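Local atomic coordinates of phosphoinositide 3-kinase adapter protein 1 (Homo sapiens, PDB entry 5FOR), a protein that links B-cell receptor and Toll-like receptor signalling to phosphoinositide 3-kinase by docking its regulatory subunit, and is represented here by its TIR domain. Residues 106-109 against 114-117; 11-14 against 20-23; 83-88 against 110-115; 87-92 against 116-121. All coordinates share one frame; numbering follows the deposited sequence.

From the N terminus, contact 2 comes first and closes the short connection between strand 9-13 and helix 18-30, the opening beta-alpha step of the TIR domain. The other three lie on the opposite side of the chain's centre. Contacts 3 and 4 start from the same piece of chain, at helix 82-88 and its exit, span strand 95-99 in sequence, and are staggered, sharing R87 and A88; they meet where F112 packs on F89 and W118. Contact 1 is a tight closure within the loop that contact 4 spans; it ends on the same piece of chain, shares A116 and H117 with contact 4, and shares D114 and W115 with contact 3.

Contact 1 of 4, residues 106-109 against 114-117; sequences EEFL and DWAH
F108 and W115 lay their rings almost flat on one another in an offset stack, the phenyl group displaced against the six-membered ring of the indole, with centroids 4.3 Å apart and planes inclined by 15°. The overlap is partial. Over one face of F108 stands the outer part of the indole, shifted toward the rim, with W115 CZ2 3.4 Å from F108 CG. The middle of the indole's six-membered ring is taken instead by the methylene of F108, whose CB lies 3.5 Å from that centroid and 17° off the ring normal, a CH-pi contact. The same residue therefore presses on one indole face with both its CB and its ring.

L109 approaches the indole obliquely: its CD2 is 3.7 Å from W115 CB and 4.0 Å from the backbone N of A116. With CG anti to the backbone N (chi1 176°), W115 carries its indole across to the helical turn at 106-109. D104 OD1 accepts a hydrogen bond from W115 NE1 and so limits rotation of the ring, while R97 makes a cation-pi contact with it.

The whole arrangement belongs to the long loop between strands 95-99 and 119-121. There, the turn at 106-109 packs on the short 3-10 turn that includes A116 and H117, and F108 and W115 both rest on L68, at the C-terminal end of strand 63-68.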
loop_
_atom_site.group_PDB
_atom_site.type_symbol
_atom_site.label_atom_id
_atom_site.label_comp_id
_atom_site.label_asym_id
_atom_site.label_seq_id
_atom_site.Cartn_x
_atom_site.Cartn_y
_atom_site.Cartn_z
ATOM N N GLU A 106 -8.122 11.494 -11.665
ATOM C CA GLU A 106 -8.151 12.780 -10.976
ATOM C C GLU A 106 -9.080 12.756 -9.768
ATOM O O GLU A 106 -8.866 13.498 -8.807
ATOM C CB GLU A 106 -8.579 13.880 -11.943
ATOM C CG GLU A 106 -7.628 14.071 -13.109
ATOM C CD GLU A 106 -6.806 15.338 -12.970
ATOM O OE1 GLU A 106 -5.794 15.319 -12.238
ATOM O OE2 GLU A 106 -7.177 16.357 -13.589
ATOM N N GLU A 107 -10.100 11.894 -9.812
ATOM C CA GLU A 107 -11.010 11.714 -8.676
ATOM C C GLU A 107 -10.322 11.308 -7.370
ATOM O O GLU A 107 -10.834 11.622 -6.287
ATOM C CB GLU A 107 -12.064 10.656 -8.960
ATOM C CG GLU A 107 -12.792 10.718 -10.266
ATOM C CD GLU A 107 -13.857 9.653 -10.292
ATOM O OE1 GLU A 107 -14.796 9.749 -9.473
ATOM O OE2 GLU A 107 -13.752 8.712 -11.110
ATOM N N PHE A 108 -9.201 10.582 -7.460
ATOM C CA PHE A 108 -8.508 10.135 -6.256
ATOM C C PHE A 108 -7.993 11.329 -5.428
ATOM O O PHE A 108 -7.844 11.226 -4.207
ATOM C CB PHE A 108 -7.361 9.168 -6.610
ATOM C CG PHE A 108 -7.841 7.817 -7.077
ATOM C CD1 PHE A 108 -8.563 6.999 -6.224
ATOM C CD2 PHE A 108 -7.596 7.379 -8.382
ATOM C CE1 PHE A 108 -9.031 5.757 -6.648
ATOM C CE2 PHE A 108 -8.061 6.150 -8.815
ATOM C CZ PHE A 108 -8.779 5.327 -7.934
ATOM N N LEU A 109 -7.759 12.464 -6.087
ATOM C CA LEU A 109 -7.334 13.691 -5.405
ATOM C C LEU A 109 -8.368 14.185 -4.382
ATOM O O LEU A 109 -8.031 14.931 -3.465
ATOM C CB LEU A 109 -7.048 14.793 -6.430
ATOM C CG LEU A 109 -5.829 14.514 -7.300
ATOM C CD1 LEU A 109 -5.714 15.534 -8.410
ATOM C CD2 LEU A 109 -4.567 14.497 -6.444
ATOM N N ASP A 114 -2.564 14.632 -1.520
ATOM C CA ASP A 114 -1.202 14.465 -2.049
ATOM C C ASP A 114 -1.010 13.261 -2.981
ATOM O O ASP A 114 0.129 12.836 -3.214
ATOM C CB ASP A 114 -0.200 14.353 -0.898
ATOM C CG ASP A 114 0.033 15.674 -0.195
ATOM O OD1 ASP A 114 -0.350 16.722 -0.751
ATOM O OD2 ASP A 114 0.609 15.669 0.914
ATOM N N TRP A 115 -2.109 12.744 -3.527
ATOM C CA TRP A 115 -2.126 11.529 -4.355
ATOM C C TRP A 115 -1.118 11.547 -5.501
ATOM O O TRP A 115 -0.463 10.539 -5.805
ATOM C CB TRP A 115 -3.531 11.333 -4.930
ATOM C CG TRP A 115 -3.715 10.167 -5.897
ATOM C CD1 TRP A 115 -3.553 10.187 -7.264
ATOM C CD2 TRP A 115 -4.136 8.823 -5.562
ATOM N NE1 TRP A 115 -3.851 8.946 -7.792
ATOM C CE2 TRP A 115 -4.191 8.106 -6.785
ATOM C CE3 TRP A 115 -4.468 8.190 -4.365
ATOM C CZ2 TRP A 115 -4.588 6.769 -6.816
ATOM C CZ3 TRP A 115 -4.854 6.874 -4.411
ATOM C CH2 TRP A 115 -4.927 6.174 -5.633
ATOM N N ALA A 116 -1.024 12.706 -6.140
ATOM C CA ALA A 116 -0.149 12.897 -7.276
ATOM C C ALA A 116 1.321 12.771 -6.881
ATOM O O ALA A 116 2.194 12.632 -7.728
ATOM C CB ALA A 116 -0.412 14.245 -7.898
ATOM N N HIS A 117 1.608 12.807 -5.588
ATOM C CA HIS A 117 3.000 12.767 -5.196
ATOM C C HIS A 117 3.482 11.412 -4.763
ATOM O O HIS A 117 4.658 11.255 -4.462
ATOM C CB HIS A 117 3.244 13.790 -4.113
ATOM C CG HIS A 117 2.984 15.170 -4.590
ATOM N ND1 HIS A 117 1.909 15.919 -4.175
ATOM C CD2 HIS A 117 3.607 15.906 -5.549
ATOM C CE1 HIS A 117 1.912 17.079 -4.804
ATOM N NE2 HIS A 117 2.928 17.083 -5.653
#

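Contact 2 of 4, residues 11-14 against 20-23; sequences IVYS and WCQY
The first beta-alpha unit of the TIR domain is held together where C21 of helix 18-30 sits on Y13 of strand 9-13. The cysteine side chain lies flat over one face of the phenol ring. Its SG is 3.8 Å from the ring centroid and 18° off the normal, a sulfur-aromatic contact, and it is shifted toward the rim beside CD1 and CE1, with C21 SG to Y13 CE1 at 3.6 Å. Its CB stands over the same face, 3.8 Å from the centroid and 11° off the normal, adding a CH-pi contact.

Y13 can offer this face because CG lies between its backbone N and carbonyl carbon (chi1 72°), which sets the ring between strand and helix. I11, two residues earlier on the same side of the strand, adds a methyl group: its CG2 is 4.0 Å from C21 SG.

In this flavodoxin-like fold, strand 9-13 lies inside the parallel sheet, and helix 18-30 leads on to its neighbour, strand 40-43. A serine in place of Y13 would probably leave C21 SG without its aromatic face and open a gap between the strand and the helix. Around the buried pair, T41 of strand 40-43 and L67 of strand 63-68 each touch both Y13 and C21.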
loop_
_atom_site.group_PDB
_atom_site.type_symbol
_atom_site.label_atom_id
_atom_site.label_comp_id
_atom_site.label_asym_id
_atom_site.label_seq_id
_atom_site.Cartn_x
_atom_site.Cartn_y
_atom_site.Cartn_z
ATOM N N ILE A 11 2.247 -3.699 3.354
ATOM C CA ILE A 11 1.466 -3.913 2.142
ATOM C C ILE A 11 -0.016 -3.978 2.503
ATOM O O ILE A 11 -0.461 -4.903 3.182
ATOM C CB ILE A 11 1.901 -5.177 1.393
ATOM C CG1 ILE A 11 3.427 -5.205 1.211
ATOM C CG2 ILE A 11 1.170 -5.266 0.028
ATOM C CD1 ILE A 11 3.961 -6.454 0.556
ATOM N N VAL A 12 -0.756 -2.960 2.070
ATOM C CA VAL A 12 -2.205 -2.858 2.255
ATOM C C VAL A 12 -2.938 -3.316 0.990
ATOM O O VAL A 12 -2.697 -2.801 -0.096
ATOM C CB VAL A 12 -2.595 -1.419 2.612
ATOM C CG1 VAL A 12 -4.060 -1.335 2.966
ATOM C CG2 VAL A 12 -1.726 -0.931 3.749
ATOM N N TYR A 13 -3.817 -4.297 1.116
ATOM C CA TYR A 13 -4.475 -4.850 -0.063
ATOM C C TYR A 13 -5.859 -5.404 0.273
ATOM O O TYR A 13 -6.226 -5.559 1.426
ATOM C CB TYR A 13 -3.610 -5.953 -0.692
ATOM C CG TYR A 13 -3.595 -7.217 0.131
ATOM C CD1 TYR A 13 -2.990 -7.247 1.389
ATOM C CD2 TYR A 13 -4.209 -8.366 -0.328
ATOM C CE1 TYR A 13 -2.986 -8.397 2.164
ATOM C CE2 TYR A 13 -4.217 -9.515 0.426
ATOM C CZ TYR A 13 -3.596 -9.529 1.679
ATOM O OH TYR A 13 -3.598 -10.677 2.431
ATOM N N SER A 14 -6.633 -5.694 -0.758
ATOM C CA SER A 14 -7.891 -6.379 -0.571
ATOM C C SER A 14 -7.796 -7.767 -1.184
ATOM O O SER A 14 -6.929 -8.017 -2.021
ATOM C CB SER A 14 -9.039 -5.564 -1.186
ATOM O OG SER A 14 -9.351 -4.474 -0.342
ATOM N N TRP A 20 -1.044 -10.524 -5.929
ATOM C CA TRP A 20 -0.077 -9.439 -6.066
ATOM C C TRP A 20 0.642 -9.231 -4.748
ATOM O O TRP A 20 1.806 -8.869 -4.710
ATOM C CB TRP A 20 -0.737 -8.130 -6.507
ATOM C CG TRP A 20 -0.687 -8.032 -7.969
ATOM C CD1 TRP A 20 -1.724 -8.211 -8.845
ATOM C CD2 TRP A 20 0.481 -7.816 -8.764
ATOM N NE1 TRP A 20 -1.273 -8.094 -10.140
ATOM C CE2 TRP A 20 0.074 -7.849 -10.121
ATOM C CE3 TRP A 20 1.829 -7.587 -8.464
ATOM C CZ2 TRP A 20 0.968 -7.672 -11.174
ATOM C CZ3 TRP A 20 2.715 -7.406 -9.511
ATOM C CH2 TRP A 20 2.278 -7.443 -10.854
ATOM N N CYS A 21 -0.085 -9.442 -3.665
ATOM C CA CYS A 21 0.465 -9.224 -2.364
ATOM C C CYS A 21 1.491 -10.338 -2.064
ATOM O O CYS A 21 2.539 -10.055 -1.502
ATOM C CB CYS A 21 -0.640 -9.156 -1.295
ATOM S SG CYS A 21 0.053 -9.087 0.375
ATOM N N GLN A 22 1.233 -11.577 -2.484
ATOM C CA GLN A 22 2.129 -12.643 -2.058
ATOM C C GLN A 22 3.347 -12.474 -2.970
ATOM O O GLN A 22 4.476 -12.705 -2.555
ATOM C CB GLN A 22 1.616 -14.077 -2.214
ATOM C CG GLN A 22 0.261 -14.351 -2.727
ATOM C CD GLN A 22 -0.332 -15.647 -2.193
ATOM O OE1 GLN A 22 -1.177 -16.297 -2.872
ATOM N NE2 GLN A 22 -0.192 -15.809 -0.861
ATOM N N TYR A 23 3.104 -12.064 -4.222
ATOM C CA TYR A 23 4.194 -11.815 -5.167
ATOM C C TYR A 23 5.213 -10.828 -4.610
ATOM O O TYR A 23 6.414 -11.085 -4.679
ATOM C CB TYR A 23 3.699 -11.287 -6.524
ATOM C CG TYR A 23 4.870 -10.852 -7.403
ATOM C CD1 TYR A 23 5.763 -11.786 -7.903
ATOM C CD2 TYR A 23 5.121 -9.510 -7.680
ATOM C CE1 TYR A 23 6.871 -11.408 -8.670
ATOM C CE2 TYR A 23 6.232 -9.127 -8.453
ATOM C CZ TYR A 23 7.103 -10.084 -8.942
ATOM O OH TYR A 23 8.210 -9.741 -9.708
#

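Contact 3 of 4, residues 83-88 against 110-115; sequences PLLQRA and DFFPDW
F112 turns the rim of its ring toward helix 82-88, so that the helix backbone meets the ring at its edge. The carbonyl group of L85 lies near the ring plane, with L85 O 3.7 Å from F112 CE1, and the side chain of L85 joins at the same corner, its CB 3.9 Å from F112 CE1. Q86 comes at the next position round the rim: its CG is 4.1 Å from F112 CD1, and the terminal amide is turned upright to the ring, the two planes 89° apart.

Beyond CG the glutamine chain is extended, which carries the amide past the ring to the backbone of the preceding residue. Q86 NE2 donates to F111 O over 3.2 Å, with an N-H...O angle of 155°. The acceptor lies close to the amide plane of Q86, and the donor lies in the carbonyl plane of F111. This bond ties a side chain of the helix to the main chain of a segment that has no regular helix or strand, just ahead of the type I turn from F112 to W115, which is closed by the bond from W115 N to F112 O at 3.2 Å.

The F111 ring leads away from the helix segment, meeting H77 edge-to-face and touching F76 and L82. F112 is inserted deeper among aromatic rings, edge-to-face with F76 and against F89 and W118. The loop before strand 119-121 is thereby fastened to helices 70-76 and 82-88, with L85 also reaching F58 of helix 52-60.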
loop_
_atom_site.group_PDB
_atom_site.type_symbol
_atom_site.label_atom_id
_atom_site.label_comp_id
_atom_site.label_asym_id
_atom_site.label_seq_id
_atom_site.Cartn_x
_atom_site.Cartn_y
_atom_site.Cartn_z
ATOM N N PRO A 83 -10.935 8.704 6.994
ATOM C CA PRO A 83 -10.027 9.552 7.780
ATOM C C PRO A 83 -8.811 8.826 8.347
ATOM O O PRO A 83 -7.760 9.449 8.522
ATOM C CB PRO A 83 -10.928 10.059 8.921
ATOM C CG PRO A 83 -12.280 10.056 8.325
ATOM C CD PRO A 83 -12.330 8.838 7.461
ATOM N N LEU A 84 -8.942 7.536 8.635
ATOM C CA LEU A 84 -7.789 6.770 9.098
ATOM C C LEU A 84 -6.813 6.603 7.938
ATOM O O LEU A 84 -5.598 6.775 8.111
ATOM C CB LEU A 84 -8.214 5.413 9.677
ATOM C CG LEU A 84 -7.202 4.423 10.295
ATOM C CD1 LEU A 84 -6.504 3.582 9.240
ATOM C CD2 LEU A 84 -6.171 5.069 11.270
ATOM N N LEU A 85 -7.339 6.302 6.750
ATOM C CA LEU A 85 -6.481 6.124 5.588
ATOM C C LEU A 85 -5.734 7.391 5.188
ATOM O O LEU A 85 -4.578 7.335 4.758
ATOM C CB LEU A 85 -7.270 5.598 4.385
ATOM C CG LEU A 85 -8.076 4.307 4.538
ATOM C CD1 LEU A 85 -8.829 4.031 3.268
ATOM C CD2 LEU A 85 -7.166 3.151 4.865
ATOM N N GLN A 86 -6.364 8.540 5.330
ATOM C CA GLN A 86 -5.636 9.766 5.032
ATOM C C GLN A 86 -4.435 9.957 5.974
ATOM O O GLN A 86 -3.421 10.509 5.539
ATOM C CB GLN A 86 -6.582 10.959 5.100
ATOM C CG GLN A 86 -7.645 10.884 4.033
ATOM C CD GLN A 86 -8.848 11.661 4.418
ATOM O OE1 GLN A 86 -9.013 12.025 5.585
ATOM N NE2 GLN A 86 -9.691 11.954 3.445
ATOM N N ARG A 87 -4.530 9.477 7.232
ATOM C CA ARG A 87 -3.553 9.866 8.279
ATOM C C ARG A 87 -2.470 8.780 8.070
ATOM O O ARG A 87 -1.293 9.097 8.098
ATOM C CB ARG A 87 -4.129 9.920 9.760
ATOM C CG ARG A 87 -3.150 10.384 11.020
ATOM C CD ARG A 87 -2.892 11.954 11.125
ATOM N NE ARG A 87 -3.591 12.755 12.180
ATOM C CZ ARG A 87 -2.899 13.557 13.007
ATOM N NH1 ARG A 87 -1.559 13.653 12.824
ATOM N NH2 ARG A 87 -3.494 14.338 13.917
ATOM N N ALA A 88 -2.864 7.548 7.699
ATOM C CA ALA A 88 -1.929 6.425 7.412
ATOM C C ALA A 88 -1.079 6.606 6.136
ATOM O O ALA A 88 0.129 6.349 6.117
ATOM C CB ALA A 88 -2.706 5.102 7.309
ATOM N N ASP A 110 -9.627 13.780 -4.556
ATOM C CA ASP A 110 -10.684 14.098 -3.594
ATOM C C ASP A 110 -10.571 13.271 -2.326
ATOM O O ASP A 110 -11.028 13.695 -1.269
ATOM C CB ASP A 110 -12.061 13.874 -4.208
ATOM C CG ASP A 110 -12.373 14.863 -5.301
ATOM O OD1 ASP A 110 -11.734 15.933 -5.323
ATOM O OD2 ASP A 110 -13.245 14.565 -6.143
ATOM N N PHE A 111 -9.974 12.084 -2.429
ATOM C CA PHE A 111 -9.805 11.225 -1.264
ATOM C C PHE A 111 -8.447 11.445 -0.623
ATOM O O PHE A 111 -8.339 11.493 0.591
ATOM C CB PHE A 111 -10.005 9.759 -1.653
ATOM C CG PHE A 111 -11.386 9.467 -2.158
ATOM C CD1 PHE A 111 -11.719 9.712 -3.481
ATOM C CD2 PHE A 111 -12.364 8.983 -1.306
ATOM C CE1 PHE A 111 -13.012 9.458 -3.948
ATOM C CE2 PHE A 111 -13.647 8.721 -1.770
ATOM C CZ PHE A 111 -13.974 8.964 -3.091
ATOM N N PHE A 112 -7.413 11.595 -1.439
ATOM C CA PHE A 112 -6.086 11.840 -0.911
ATOM C C PHE A 112 -5.477 13.014 -1.656
ATOM O O PHE A 112 -5.202 12.932 -2.852
ATOM C CB PHE A 112 -5.203 10.586 -1.002
ATOM C CG PHE A 112 -5.834 9.372 -0.404
ATOM C CD1 PHE A 112 -5.674 9.086 0.943
ATOM C CD2 PHE A 112 -6.596 8.505 -1.182
ATOM C CE1 PHE A 112 -6.265 7.966 1.497
ATOM C CE2 PHE A 112 -7.195 7.379 -0.618
ATOM C CZ PHE A 112 -7.028 7.116 0.714
ATOM N N PRO A 113 -5.305 14.131 -0.944
ATOM C CA PRO A 113 -4.904 15.384 -1.595
ATOM C C PRO A 113 -3.488 15.338 -2.166
ATOM O O PRO A 113 -3.272 15.928 -3.208
ATOM C CB PRO A 113 -5.023 16.423 -0.465
ATOM C CG PRO A 113 -5.983 15.818 0.505
ATOM C CD PRO A 113 -5.699 14.336 0.463
ATOM N N ASP A 114 -2.564 14.632 -1.520
ATOM C CA ASP A 114 -1.202 14.465 -2.049
ATOM C C ASP A 114 -1.010 13.261 -2.981
ATOM O O ASP A 114 0.129 12.836 -3.214
ATOM C CB ASP A 114 -0.200 14.353 -0.898
ATOM C CG ASP A 114 0.033 15.674 -0.195
ATOM O OD1 ASP A 114 -0.350 16.722 -0.751
ATOM O OD2 ASP A 114 0.609 15.669 0.914
ATOM N N TRP A 115 -2.109 12.744 -3.527
ATOM C CA TRP A 115 -2.126 11.529 -4.355
ATOM C C TRP A 115 -1.118 11.547 -5.501
ATOM O O TRP A 115 -0.463 10.539 -5.805
ATOM C CB TRP A 115 -3.531 11.333 -4.930
ATOM C CG TRP A 115 -3.715 10.167 -5.897
ATOM C CD1 TRP A 115 -3.553 10.187 -7.264
ATOM C CD2 TRP A 115 -4.136 8.823 -5.562
ATOM N NE1 TRP A 115 -3.851 8.946 -7.792
ATOM C CE2 TRP A 115 -4.191 8.106 -6.785
ATOM C CE3 TRP A 115 -4.468 8.190 -4.365
ATOM C CZ2 TRP A 115 -4.588 6.769 -6.816
ATOM C CZ3 TRP A 115 -4.854 6.874 -4.411
ATOM C CH2 TRP A 115 -4.927 6.174 -5.633
#

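Contact 4 of 4, residues 87-92 against 116-121; sequences RAFHPP and AHWQEL
W118 lies between F89 and P92, with its six-membered ring against the first and the pyrrole side against the second. F89 touches the far corner of the indole: its CD2 is 3.8 Å from W118 CH2, and its CB is 3.8 Å from W118 CZ2. The two six-membered rings stand at 90° with centroids 5.9 Å apart, an oblique meeting. With CG anti to the carbonyl carbon (chi1 -55°), W118 swings its indole in toward F89. P92 comes to the indole edge near its plane, with CB 3.9 Å from W118 CD1, and the same P92 CB packs 3.7 Å from H117 CB.

A water completes the first shell. It accepts from W118 NE1 at 3.1 Å and donates to F89 O at 2.8 Å, so the indole N-H and a backbone carbonyl are satisfied together. A leucine in place of W118 would probably leave this water without its indole donor, and F89 and P92 without the broad ring between them.

Further out, F89 leaves the helix as the centre of an inverse gamma turn, and the peptide before P91 is cis, which probably helps turn the chain toward P92. F89 rests on F58 of helix 52-60 and on V64 and V66 of strand 63-68; W118 lies on V95 and R97 of strand 95-99 and meets the rings of W115 and F112.

The arrangement belongs to the edge of the parallel sheet in the flavodoxin-like TIR fold, where the exit of helix 82-88 is joined to the entry of strand 119-121.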
loop_
_atom_site.group_PDB
_atom_site.type_symbol
_atom_site.label_atom_id
_atom_site.label_comp_id
_atom_site.label_asym_id
_atom_site.label_seq_id
_atom_site.Cartn_x
_atom_site.Cartn_y
_atom_site.Cartn_z
ATOM N N ARG A 87 -4.530 9.477 7.232
ATOM C CA ARG A 87 -3.553 9.866 8.279
ATOM C C ARG A 87 -2.470 8.780 8.070
ATOM O O ARG A 87 -1.293 9.097 8.098
ATOM C CB ARG A 87 -4.129 9.920 9.760
ATOM C CG ARG A 87 -3.150 10.384 11.020
ATOM C CD ARG A 87 -2.892 11.954 11.125
ATOM N NE ARG A 87 -3.591 12.755 12.180
ATOM C CZ ARG A 87 -2.899 13.557 13.007
ATOM N NH1 ARG A 87 -1.559 13.653 12.824
ATOM N NH2 ARG A 87 -3.494 14.338 13.917
ATOM N N ALA A 88 -2.864 7.548 7.699
ATOM C CA ALA A 88 -1.929 6.425 7.412
ATOM C C ALA A 88 -1.079 6.606 6.136
ATOM O O ALA A 88 0.129 6.349 6.117
ATOM C CB ALA A 88 -2.706 5.102 7.309
ATOM N N PHE A 89 -1.727 7.041 5.063
ATOM C CA PHE A 89 -1.067 7.146 3.758
ATOM C C PHE A 89 -0.424 8.511 3.630
ATOM O O PHE A 89 -0.770 9.305 2.754
ATOM C CB PHE A 89 -2.058 6.933 2.618
ATOM C CG PHE A 89 -2.725 5.594 2.629
ATOM C CD1 PHE A 89 -2.246 4.561 3.429
ATOM C CD2 PHE A 89 -3.830 5.362 1.819
ATOM C CE1 PHE A 89 -2.867 3.326 3.424
ATOM C CE2 PHE A 89 -4.444 4.135 1.798
ATOM C CZ PHE A 89 -3.970 3.113 2.607
ATOM N N HIS A 90 0.504 8.765 4.535
ATOM C CA HIS A 90 1.098 10.069 4.715
ATOM C C HIS A 90 2.414 9.890 5.472
ATOM O O HIS A 90 2.524 8.970 6.282
ATOM C CB HIS A 90 0.151 10.978 5.478
ATOM C CG HIS A 90 0.716 12.334 5.737
ATOM N ND1 HIS A 90 0.642 13.357 4.814
ATOM C CD2 HIS A 90 1.394 12.828 6.797
ATOM C CE1 HIS A 90 1.234 14.431 5.304
ATOM N NE2 HIS A 90 1.703 14.134 6.503
ATOM N N PRO A 91 3.436 10.721 5.178
ATOM C CA PRO A 91 3.534 11.719 4.100
ATOM C C PRO A 91 3.731 11.089 2.705
ATOM O O PRO A 91 4.047 9.894 2.620
ATOM C CB PRO A 91 4.748 12.559 4.523
ATOM C CG PRO A 91 5.583 11.655 5.325
ATOM C CD PRO A 91 4.636 10.717 6.032
ATOM N N PRO A 92 3.542 11.878 1.624
ATOM C CA PRO A 92 3.463 11.251 0.301
ATOM C C PRO A 92 4.746 10.554 -0.147
ATOM O O PRO A 92 4.637 9.606 -0.941
ATOM C CB PRO A 92 3.146 12.428 -0.633
ATOM C CG PRO A 92 3.647 13.617 0.081
ATOM C CD PRO A 92 3.384 13.338 1.539
ATOM N N ALA A 116 -1.024 12.706 -6.140
ATOM C CA ALA A 116 -0.149 12.897 -7.276
ATOM C C ALA A 116 1.321 12.771 -6.881
ATOM O O ALA A 116 2.194 12.632 -7.728
ATOM C CB ALA A 116 -0.412 14.245 -7.898
ATOM N N HIS A 117 1.608 12.807 -5.588
ATOM C CA HIS A 117 3.000 12.767 -5.196
ATOM C C HIS A 117 3.482 11.412 -4.763
ATOM O O HIS A 117 4.658 11.255 -4.462
ATOM C CB HIS A 117 3.244 13.790 -4.113
ATOM C CG HIS A 117 2.984 15.170 -4.590
ATOM N ND1 HIS A 117 1.909 15.919 -4.175
ATOM C CD2 HIS A 117 3.607 15.906 -5.549
ATOM C CE1 HIS A 117 1.912 17.079 -4.804
ATOM N NE2 HIS A 117 2.928 17.083 -5.653
ATOM N N TRP A 118 2.575 10.439 -4.741
ATOM C CA TRP A 118 2.982 9.073 -4.490
ATOM C C TRP A 118 3.781 8.574 -5.692
ATOM O O TRP A 118 3.634 9.008 -6.836
ATOM C CB TRP A 118 1.795 8.131 -4.228
ATOM C CG TRP A 118 0.883 8.560 -3.134
ATOM C CD1 TRP A 118 0.989 9.688 -2.385
ATOM C CD2 TRP A 118 -0.316 7.892 -2.690
ATOM N NE1 TRP A 118 -0.050 9.761 -1.492
ATOM C CE2 TRP A 118 -0.851 8.666 -1.647
ATOM C CE3 TRP A 118 -0.941 6.699 -3.037
ATOM C CZ2 TRP A 118 -2.006 8.284 -0.952
ATOM C CZ3 TRP A 118 -2.089 6.324 -2.356
ATOM C CH2 TRP A 118 -2.609 7.113 -1.320
ATOM N N GLN A 119 4.686 7.697 -5.366
ATOM C CA GLN A 119 5.274 6.751 -6.275
ATOM C C GLN A 119 4.249 5.747 -6.797
ATOM O O GLN A 119 3.545 5.084 -6.028
ATOM C CB GLN A 119 6.435 6.207 -5.472
ATOM C CG GLN A 119 7.453 5.204 -5.823
ATOM C CD GLN A 119 8.816 5.648 -5.365
ATOM O OE1 GLN A 119 9.601 4.883 -4.847
ATOM N NE2 GLN A 119 9.223 6.684 -5.989
ATOM N N GLU A 120 4.126 5.690 -8.125
ATOM C CA GLU A 120 3.140 4.805 -8.750
ATOM C C GLU A 120 3.770 3.646 -9.515
ATOM O O GLU A 120 4.720 3.822 -10.263
ATOM C CB GLU A 120 2.217 5.588 -9.697
ATOM C CG GLU A 120 1.036 4.761 -10.243
ATOM C CD GLU A 120 0.033 5.613 -11.065
ATOM O OE1 GLU A 120 -0.931 6.186 -10.479
ATOM O OE2 GLU A 120 0.219 5.717 -12.299
ATOM N N LEU A 121 3.215 2.457 -9.342
ATOM C CA LEU A 121 3.697 1.308 -10.101
ATOM C C LEU A 121 2.590 0.626 -10.891
ATOM O O LEU A 121 1.402 0.672 -10.538
ATOM C CB LEU A 121 4.346 0.281 -9.168
ATOM C CG LEU A 121 5.449 0.794 -8.251
ATOM C CD1 LEU A 121 5.731 -0.255 -7.194
ATOM C CD2 LEU A 121 6.681 1.060 -9.069
HETATM O O HOH W 1 0.198 11.384 1.094
#